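Local coordinates for coat protein (Papaya mosaic virus, PDB 4DOX) that forms the coat of a flexible filamentous plant virus, its subunits probably assembling around the viral RNA, at residues 112-115 with 116-119; 94-98 with 99-103; 82-85 with 86-89. All coordinates share one frame; numbering follows the deposited sequence.

Contact 1 of 3, residues 112-115 with 116-119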
ATOM      1  N   PRO A 112      -3.405  -5.007   3.742  1.00 29.53           N
ATOM      2  CA  PRO A 112      -4.212  -6.164   4.228  1.00 30.17           C
ATOM      3  C   PRO A 112      -4.181  -7.381   3.302  1.00 30.34           C
ATOM      4  O   PRO A 112      -4.251  -8.510   3.770  1.00 31.50           O
ATOM      5  CB  PRO A 112      -5.631  -5.592   4.354  1.00 29.71           C
ATOM      6  CG  PRO A 112      -5.416  -4.136   4.495  1.00 30.17           C
ATOM      7  CD  PRO A 112      -4.238  -3.798   3.622  1.00 28.88           C
ATOM      8  N   ILE A 113      -4.024  -7.156   2.002  1.00 29.60           N
ATOM      9  CA  ILE A 113      -4.000  -8.256   1.054  1.00 29.75           C
ATOM     10  C   ILE A 113      -2.674  -9.037   1.199  1.00 29.96           C
ATOM     11  O   ILE A 113      -2.667 -10.277   1.187  1.00 31.02           O
ATOM     12  CB  ILE A 113      -4.094  -7.740  -0.374  1.00 29.66           C
ATOM     13  CG1 ILE A 113      -5.259  -6.754  -0.579  1.00 31.34           C
ATOM     14  CG2 ILE A 113      -4.180  -8.880  -1.323  1.00 30.61           C
ATOM     15  CD1 ILE A 113      -6.606  -7.293  -0.148  1.00 36.86           C
ATOM     16  N   ILE A 114      -1.549  -8.323   1.327  1.00 28.29           N
ATOM     17  CA  ILE A 114      -0.275  -8.998   1.361  1.00 27.81           C
ATOM     18  C   ILE A 114      -0.148  -9.659   2.723  1.00 29.73           C
ATOM     19  O   ILE A 114       0.393 -10.775   2.832  1.00 30.55           O
ATOM     20  CB  ILE A 114       0.929  -8.092   1.034  1.00 26.95           C
ATOM     21  CG1 ILE A 114       2.150  -8.952   0.679  1.00 24.69           C
ATOM     22  CG2 ILE A 114       1.243  -7.137   2.197  1.00 26.71           C
ATOM     23  CD1 ILE A 114       1.993  -9.839  -0.582  1.00 20.28           C
ATOM     24  N   TRP A 115      -0.714  -9.021   3.751  1.00 29.91           N
ATOM     25  CA  TRP A 115      -0.861  -9.687   5.046  1.00 31.28           C
ATOM     26  C   TRP A 115      -1.497 -11.076   4.869  1.00 32.69           C
ATOM     27  O   TRP A 115      -0.942 -12.071   5.318  1.00 33.08           O
ATOM     28  CB  TRP A 115      -1.694  -8.843   5.983  1.00 31.51           C
ATOM     29  CG  TRP A 115      -1.901  -9.456   7.334  1.00 34.37           C
ATOM     30  CD1 TRP A 115      -3.000 -10.178   7.750  1.00 36.88           C
ATOM     31  CD2 TRP A 115      -1.035  -9.361   8.472  1.00 34.73           C
ATOM     32  NE1 TRP A 115      -2.856 -10.549   9.063  1.00 36.03           N
ATOM     33  CE2 TRP A 115      -1.660 -10.071   9.533  1.00 36.12           C
ATOM     34  CE3 TRP A 115       0.221  -8.760   8.699  1.00 35.68           C
ATOM     35  CZ2 TRP A 115      -1.077 -10.189  10.817  1.00 35.81           C
ATOM     36  CZ3 TRP A 115       0.816  -8.887   9.974  1.00 33.72           C
ATOM     37  CH2 TRP A 115       0.148  -9.590  11.018  1.00 36.16           C
ATOM     38  N   ASN A 116      -2.634 -11.161   4.187  1.00 33.08           N
ATOM     39  CA  ASN A 116      -3.270 -12.468   4.036  1.00 34.92           C
ATOM     40  C   ASN A 116      -2.425 -13.408   3.226  1.00 35.03           C
ATOM     41  O   ASN A 116      -2.467 -14.615   3.421  1.00 36.25           O
ATOM     42  CB  ASN A 116      -4.644 -12.351   3.373  1.00 35.43           C
ATOM     43  CG  ASN A 116      -5.756 -12.095   4.368  1.00 37.00           C
ATOM     44  OD1 ASN A 116      -5.548 -11.433   5.413  1.00 37.43           O
ATOM     45  ND2 ASN A 116      -6.947 -12.609   4.056  1.00 36.42           N
ATOM     46  N   LEU A 117      -1.647 -12.850   2.311  1.00 34.26           N
ATOM     47  CA  LEU A 117      -0.859 -13.684   1.421  1.00 34.66           C
ATOM     48  C   LEU A 117       0.407 -14.281   2.044  1.00 35.40           C
ATOM     49  O   LEU A 117       0.790 -15.403   1.706  1.00 36.69           O
ATOM     50  CB  LEU A 117      -0.529 -12.921   0.145  1.00 33.18           C
ATOM     51  CG  LEU A 117      -1.770 -12.824  -0.733  1.00 33.10           C
ATOM     52  CD1 LEU A 117      -1.549 -11.771  -1.787  1.00 32.45           C
ATOM     53  CD2 LEU A 117      -2.029 -14.167  -1.348  1.00 33.52           C
ATOM     54  N   ARG A 118       1.036 -13.549   2.963  1.00 34.80           N
ATOM     55  CA  ARG A 118       2.330 -13.941   3.480  1.00 34.83           C
ATOM     56  C   ARG A 118       2.325 -14.321   4.963  1.00 36.20           C
ATOM     57  O   ARG A 118       3.142 -15.159   5.368  1.00 37.78           O
ATOM     58  CB  ARG A 118       3.343 -12.832   3.233  1.00 34.07           C
ATOM     59  CG  ARG A 118       3.439 -12.361   1.772  1.00 33.25           C
ATOM     60  CD  ARG A 118       4.460 -13.120   1.011  1.00 32.97           C
ATOM     61  NE  ARG A 118       5.737 -13.201   1.735  1.00 31.81           N
ATOM     62  CZ  ARG A 118       6.888 -12.672   1.316  1.00 30.14           C
ATOM     63  NH1 ARG A 118       6.956 -12.003   0.157  1.00 25.57           N
ATOM     64  NH2 ARG A 118       7.986 -12.816   2.067  1.00 30.44           N
ATOM     65  N   THR A 119       1.440 -13.728   5.765  1.00 35.83           N
ATOM     66  CA  THR A 119       1.407 -13.981   7.207  1.00 37.59           C
ATOM     67  C   THR A 119       1.189 -15.475   7.577  1.00 40.75           C
ATOM     68  O   THR A 119       0.326 -16.148   6.991  1.00 41.14           O
ATOM     69  CB  THR A 119       0.361 -13.115   7.862  1.00 37.11           C
ATOM     70  OG1 THR A 119       0.658 -11.759   7.549  1.00 34.59           O
ATOM     71  CG2 THR A 119       0.320 -13.302   9.371  1.00 37.56           C
TER
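Thr119 folds back over the indole of Trp115 where helix 111-118 runs out. The polar part centres on one acceptor: Trp115 O receives Thr119 N at 2.9 Å and also the hydroxyl, with Thr119 OG1 at 2.8 Å from Trp115 O. The hydroxyl comes in well off the direction of the carbonyl, at a C=O...donor angle of 118°. Upstream, the helical bonds Asn116 N to Pro112 O, Leu117 N to Ile113 O and Arg118 N to Ile114 O hold the last turn.

Both threonine branches lie over the ring: OG1 (chi1 -57°) toward the rim and the methyl, anti to the backbone N, in a CH-pi contact, with Thr119 CG2 3.9 Å from the centroid of the Trp115 six-membered ring. Asn116 OD1 lies at the indole edge, in its plane, and bonds to Thr160 N.

Among aliphatic groups, Ile113 CG2 meets Leu117 CD1 at 3.9 Å, side by side, and Ile114 CD1 lies 3.7 Å from Arg118 CG. Arg118 then bends away to a salt bridge with Asp69. One threonine thus gives the carbonyl of a buried tryptophan two donors and lies against the ring, whose NE1 is tied to Arg161 O.

Contact 2 of 3, residues 94-98 with 99-103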
ATOM      1  N   SER A  94       7.793   3.201 -11.117  1.00 28.11           N
ATOM      2  CA  SER A  94       7.853   4.533 -11.683  1.00 28.68           C
ATOM      3  C   SER A  94       6.435   5.040 -11.992  1.00 28.95           C
ATOM      4  O   SER A  94       6.109   6.209 -11.760  1.00 29.38           O
ATOM      5  CB  SER A  94       8.735   4.528 -12.910  1.00 29.58           C
ATOM      6  OG  SER A  94      10.065   4.291 -12.526  1.00 29.19           O
ATOM      7  N   ILE A  95       5.591   4.142 -12.513  1.00 28.74           N
ATOM      8  CA  ILE A  95       4.216   4.449 -12.814  1.00 27.73           C
ATOM      9  C   ILE A  95       3.547   4.892 -11.515  1.00 27.36           C
ATOM     10  O   ILE A  95       2.874   5.927 -11.484  1.00 26.36           O
ATOM     11  CB  ILE A  95       3.506   3.243 -13.426  1.00 27.17           C
ATOM     12  CG1 ILE A  95       3.904   3.091 -14.879  1.00 26.79           C
ATOM     13  CG2 ILE A  95       2.014   3.434 -13.383  1.00 27.77           C
ATOM     14  CD1 ILE A  95       3.375   1.829 -15.515  1.00 24.52           C
ATOM     15  N   VAL A  96       3.749   4.127 -10.436  1.00 26.83           N
ATOM     16  CA  VAL A  96       3.225   4.569  -9.133  1.00 26.85           C
ATOM     17  C   VAL A  96       3.654   6.023  -8.817  1.00 28.27           C
ATOM     18  O   VAL A  96       2.818   6.891  -8.574  1.00 28.95           O
ATOM     19  CB  VAL A  96       3.637   3.621  -7.964  1.00 26.61           C
ATOM     20  CG1 VAL A  96       3.181   4.220  -6.586  1.00 22.81           C
ATOM     21  CG2 VAL A  96       3.106   2.159  -8.203  1.00 24.73           C
ATOM     22  N   LYS A  97       4.960   6.286  -8.847  1.00 29.55           N
ATOM     23  CA  LYS A  97       5.481   7.627  -8.592  1.00 30.87           C
ATOM     24  C   LYS A  97       4.962   8.715  -9.540  1.00 31.65           C
ATOM     25  O   LYS A  97       4.838   9.873  -9.140  1.00 33.47           O
ATOM     26  CB  LYS A  97       6.994   7.603  -8.579  1.00 32.04           C
ATOM     27  CG  LYS A  97       7.560   6.810  -7.442  1.00 33.05           C
ATOM     28  CD  LYS A  97       9.022   6.519  -7.686  1.00 36.19           C
ATOM     29  CE  LYS A  97       9.540   5.745  -6.509  1.00 38.96           C
ATOM     30  NZ  LYS A  97      11.004   5.544  -6.549  1.00 42.30           N
ATOM     31  N   ALA A  98       4.638   8.344 -10.773  1.00 31.38           N
ATOM     32  CA  ALA A  98       4.072   9.261 -11.748  1.00 31.29           C
ATOM     33  C   ALA A  98       2.705   9.802 -11.338  1.00 31.12           C
ATOM     34  O   ALA A  98       2.274  10.858 -11.809  1.00 33.84           O
ATOM     35  CB  ALA A  98       4.015   8.606 -13.082  1.00 31.10           C
ATOM     36  N   SER A  99       2.013   9.133 -10.440  1.00 30.10           N
ATOM     37  CA  SER A  99       0.686   9.621 -10.039  1.00 30.35           C
ATOM     38  C   SER A  99       0.816  10.663  -8.953  1.00 30.70           C
ATOM     39  O   SER A  99      -0.145  11.347  -8.652  1.00 32.50           O
ATOM     40  CB  SER A  99      -0.165   8.494  -9.489  1.00 29.05           C
ATOM     41  OG  SER A  99       0.365   8.126  -8.234  1.00 28.15           O
ATOM     42  N   GLY A 100       1.984  10.745  -8.333  1.00 30.58           N
ATOM     43  CA  GLY A 100       2.273  11.776  -7.364  1.00 29.97           C
ATOM     44  C   GLY A 100       2.131  11.266  -5.955  1.00 29.08           C
ATOM     45  O   GLY A 100       2.310  12.014  -5.012  1.00 28.90           O
ATOM     46  N   THR A 101       1.794   9.982  -5.797  1.00 28.48           N
ATOM     47  CA  THR A 101       1.886   9.321  -4.460  1.00 27.12           C
ATOM     48  C   THR A 101       3.304   8.753  -4.299  1.00 27.15           C
ATOM     49  O   THR A 101       4.109   8.863  -5.206  1.00 28.24           O
ATOM     50  CB  THR A 101       0.730   8.284  -4.189  1.00 25.42           C
ATOM     51  OG1 THR A 101       0.721   7.922  -2.817  1.00 24.83           O
ATOM     52  CG2 THR A 101       0.865   6.980  -5.003  1.00 24.87           C
ATOM     53  N   SER A 102       3.617   8.206  -3.141  1.00 27.25           N
ATOM     54  CA  SER A 102       4.905   7.568  -2.902  1.00 28.14           C
ATOM     55  C   SER A 102       4.678   6.053  -2.933  1.00 27.65           C
ATOM     56  O   SER A 102       3.532   5.561  -2.786  1.00 27.29           O
ATOM     57  CB  SER A 102       5.405   7.926  -1.510  1.00 28.55           C
ATOM     58  OG  SER A 102       4.514   7.348  -0.538  1.00 28.39           O
ATOM     59  N   LEU A 103       5.768   5.313  -3.095  1.00 27.40           N
ATOM     60  CA  LEU A 103       5.701   3.871  -3.200  1.00 26.03           C
ATOM     61  C   LEU A 103       5.172   3.321  -1.854  1.00 26.16           C
ATOM     62  O   LEU A 103       4.434   2.308  -1.795  1.00 25.30           O
ATOM     63  CB  LEU A 103       7.100   3.369  -3.540  1.00 25.86           C
ATOM     64  CG  LEU A 103       7.438   1.891  -3.653  1.00 26.01           C
ATOM     65  CD1 LEU A 103       6.510   1.147  -4.658  1.00 25.45           C
ATOM     66  CD2 LEU A 103       8.886   1.775  -4.044  1.00 24.91           C
TER
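Ser99 binds Val96 O twice, through its hydroxyl and through its backbone N, near the end of helix 89-98. The hydroxyl bond is the shorter, with Ser99 OG 2.8 Å from Val96 O, and it approaches almost head-on at a C=O...donor angle of 160°. Ser99 N, 3.0 Å from the same Val96 O, stands instead above the carbonyl plane. Ser99 places OG between its own N and carbonyl carbon (chi1 71°), which lets the side chain fold back over the last helical turn. Next, Gly100 N bonds to Lys97 O at 3.1 Å, again from above the plane, and the positive phi of Gly100 (100°) turns the chain out of the helix. Ser99 OG also accepts a long, weak bond from Thr101 N.

Packing takes over beyond these bonds. Val96 CG1 touches Thr101 CG2 at 3.9 Å and lies close to Ser102 O, as the chain returns alongside the helix. Val96 and Leu103 both rest on Leu63 of helix 56-70, and Ser102 OG caps Lys105 N at the start of helix 103-108. The chemistry is therefore that of a helix-to-helix connection in which a serine hydroxyl pairs a helix-end carbonyl and a glycine permits the turn.

Contact 3 of 3, residues 82-85 with 86-89; sequences SSIP and EISL
A single carbonyl, Ile87 O, is approached by the hydroxyl and, weakly, the backbone N of Ser82, and by a water. Ser82 OG donates at 2.9 Å to Ile87 O, whereas the bond from Ser82 N to that oxygen is long. The water accepts from Ser82 N and lies 2.9 Å from Ile87 O, where it can donate.

The serine hydroxyl works in both directions. While giving its proton to Ile87 O, Ser82 OG accepts from Ile84 N at 2.9 Å along a nearly straight N-H...O line of 166°, forming an ST turn. Its position between the backbone N and the carbonyl carbon (chi1 85°) makes both bonds possible.

Between the arms the chain reverses through a type II beta turn from Ile84 to Ile87. It is closed by Ile87 N to Ile84 O at 3.2 Å, with Glu86 in the positive-phi position (66°). Apolar groups line one flank: Ile84 and Ile87 lie side by side and point the same way, and Ile84 CG2 meets Ile87 CD1 at 3.7 Å. At the base, Ser82 CB touches Leu89 CD2 at 3.8 Å, and that leucine reaches Phe66 of helix 56-70.

Ser88, as N-cap of helix 89-98, follows directly. The Ser82 hydroxyl, acting as donor and acceptor at once, ties the two arms together beside a turn closed by its own backbone bond.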
ATOM      1  N   SER A  82       7.976  -8.404 -13.896  1.00 36.12           N
ATOM      2  CA  SER A  82       6.631  -8.675 -13.424  1.00 36.09           C
ATOM      3  C   SER A  82       6.070  -9.789 -14.286  1.00 37.73           C
ATOM      4  O   SER A  82       6.753 -10.238 -15.200  1.00 39.11           O
ATOM      5  CB  SER A  82       5.740  -7.446 -13.547  1.00 35.30           C
ATOM      6  OG  SER A  82       5.199  -7.379 -14.841  1.00 35.80           O
ATOM      7  N   SER A  83       4.823 -10.200 -14.034  1.00 37.69           N
ATOM      8  CA  SER A  83       4.169 -11.201 -14.852  1.00 39.02           C
ATOM      9  C   SER A  83       3.802 -10.724 -16.264  1.00 41.41           C
ATOM     10  O   SER A  83       3.370 -11.551 -17.085  1.00 43.69           O
ATOM     11  CB  SER A  83       2.960 -11.796 -14.138  1.00 38.36           C
ATOM     12  OG  SER A  83       1.903 -10.866 -14.037  1.00 36.51           O
ATOM     13  N   ILE A  84       3.985  -9.433 -16.566  1.00 42.10           N
ATOM     14  CA  ILE A  84       3.706  -8.888 -17.925  1.00 45.00           C
ATOM     15  C   ILE A  84       5.039  -8.659 -18.659  1.00 47.61           C
ATOM     16  O   ILE A  84       5.950  -8.005 -18.120  1.00 46.52           O
ATOM     17  CB  ILE A  84       2.821  -7.540 -17.937  1.00 44.53           C
ATOM     18  CG1 ILE A  84       1.538  -7.627 -17.098  1.00 41.62           C
ATOM     19  CG2 ILE A  84       2.491  -7.088 -19.362  1.00 45.59           C
ATOM     20  CD1 ILE A  84       0.641  -8.791 -17.450  1.00 42.72           C
ATOM     21  N   PRO A  85       5.175  -9.206 -19.887  1.00 51.42           N
ATOM     22  CA  PRO A  85       6.513  -9.092 -20.485  1.00 53.28           C
ATOM     23  C   PRO A  85       6.759  -7.670 -20.906  1.00 54.91           C
ATOM     24  O   PRO A  85       5.824  -6.952 -21.338  1.00 55.96           O
ATOM     25  CB  PRO A  85       6.443 -10.006 -21.721  1.00 55.23           C
ATOM     26  CG  PRO A  85       5.169 -10.859 -21.542  1.00 54.82           C
ATOM     27  CD  PRO A  85       4.241  -9.936 -20.774  1.00 53.36           C
ATOM     28  N   GLU A  86       8.004  -7.244 -20.757  1.00 55.97           N
ATOM     29  CA  GLU A  86       8.364  -5.852 -21.067  1.00 57.31           C
ATOM     30  C   GLU A  86       7.722  -4.796 -20.142  1.00 54.14           C
ATOM     31  O   GLU A  86       7.673  -3.603 -20.493  1.00 54.80           O
ATOM     32  CB  GLU A  86       8.131  -5.508 -22.576  1.00 60.67           C
ATOM     33  CG  GLU A  86       9.453  -5.308 -23.438  1.00 67.64           C
ATOM     34  CD  GLU A  86      10.527  -4.367 -22.760  1.00 74.09           C
ATOM     35  OE1 GLU A  86      10.141  -3.496 -21.897  1.00 73.71           O
ATOM     36  OE2 GLU A  86      11.751  -4.521 -23.098  1.00 76.57           O
ATOM     37  N   ILE A  87       7.235  -5.237 -18.976  1.00 50.52           N
ATOM     38  CA  ILE A  87       7.022  -4.325 -17.835  1.00 46.83           C
ATOM     39  C   ILE A  87       7.707  -4.916 -16.616  1.00 43.41           C
ATOM     40  O   ILE A  87       7.304  -5.960 -16.152  1.00 42.73           O
ATOM     41  CB  ILE A  87       5.518  -4.080 -17.559  1.00 46.71           C
ATOM     42  CG1 ILE A  87       4.841  -3.594 -18.834  1.00 49.30           C
ATOM     43  CG2 ILE A  87       5.331  -2.979 -16.534  1.00 45.02           C
ATOM     44  CD1 ILE A  87       3.354  -3.569 -18.751  1.00 52.16           C
ATOM     45  N   SER A  88       8.769  -4.270 -16.137  1.00 40.64           N
ATOM     46  CA  SER A  88       9.526  -4.727 -14.939  1.00 37.09           C
ATOM     47  C   SER A  88       8.873  -4.152 -13.690  1.00 34.60           C
ATOM     48  O   SER A  88       8.052  -3.252 -13.798  1.00 34.64           O
ATOM     49  CB  SER A  88      10.981  -4.248 -15.009  1.00 37.17           C
ATOM     50  OG  SER A  88      11.044  -2.835 -14.964  1.00 34.54           O
ATOM     51  N   LEU A  89       9.221  -4.658 -12.508  1.00 32.12           N
ATOM     52  CA  LEU A  89       8.711  -4.068 -11.271  1.00 29.56           C
ATOM     53  C   LEU A  89       9.161  -2.605 -11.170  1.00 29.24           C
ATOM     54  O   LEU A  89       8.370  -1.720 -10.780  1.00 27.76           O
ATOM     55  CB  LEU A  89       9.119  -4.864 -10.022  1.00 28.08           C
ATOM     56  CG  LEU A  89       8.598  -6.313  -9.935  1.00 29.84           C
ATOM     57  CD1 LEU A  89       9.011  -6.990  -8.666  1.00 28.96           C
ATOM     58  CD2 LEU A  89       7.089  -6.495 -10.107  1.00 28.56           C
TER
HETATM   59  O   HOH W   1       8.613  -8.454 -16.857  1.00 19.14           O

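How the contacts relate
Along the chain the order is contact 3, contact 2, contact 1, and together they sample a helix approach, a helix exit and a helix terminus. Contact 1 is buried; contacts 2 and 3 are only partly so, and contact 3 lies farthest out, about 19 Å from the chain centre to its own. Contacts 3 and 2 frame the same helix, 89-98, before and after it, with nearest atoms about 5 Å apart, and all three pack side chains against helix 56-70. In each, a hydroxyl bonds to a backbone carbonyl. The buried site adds aromatic packing, the helix exit uses a glycine, and the outlying loop takes up a water.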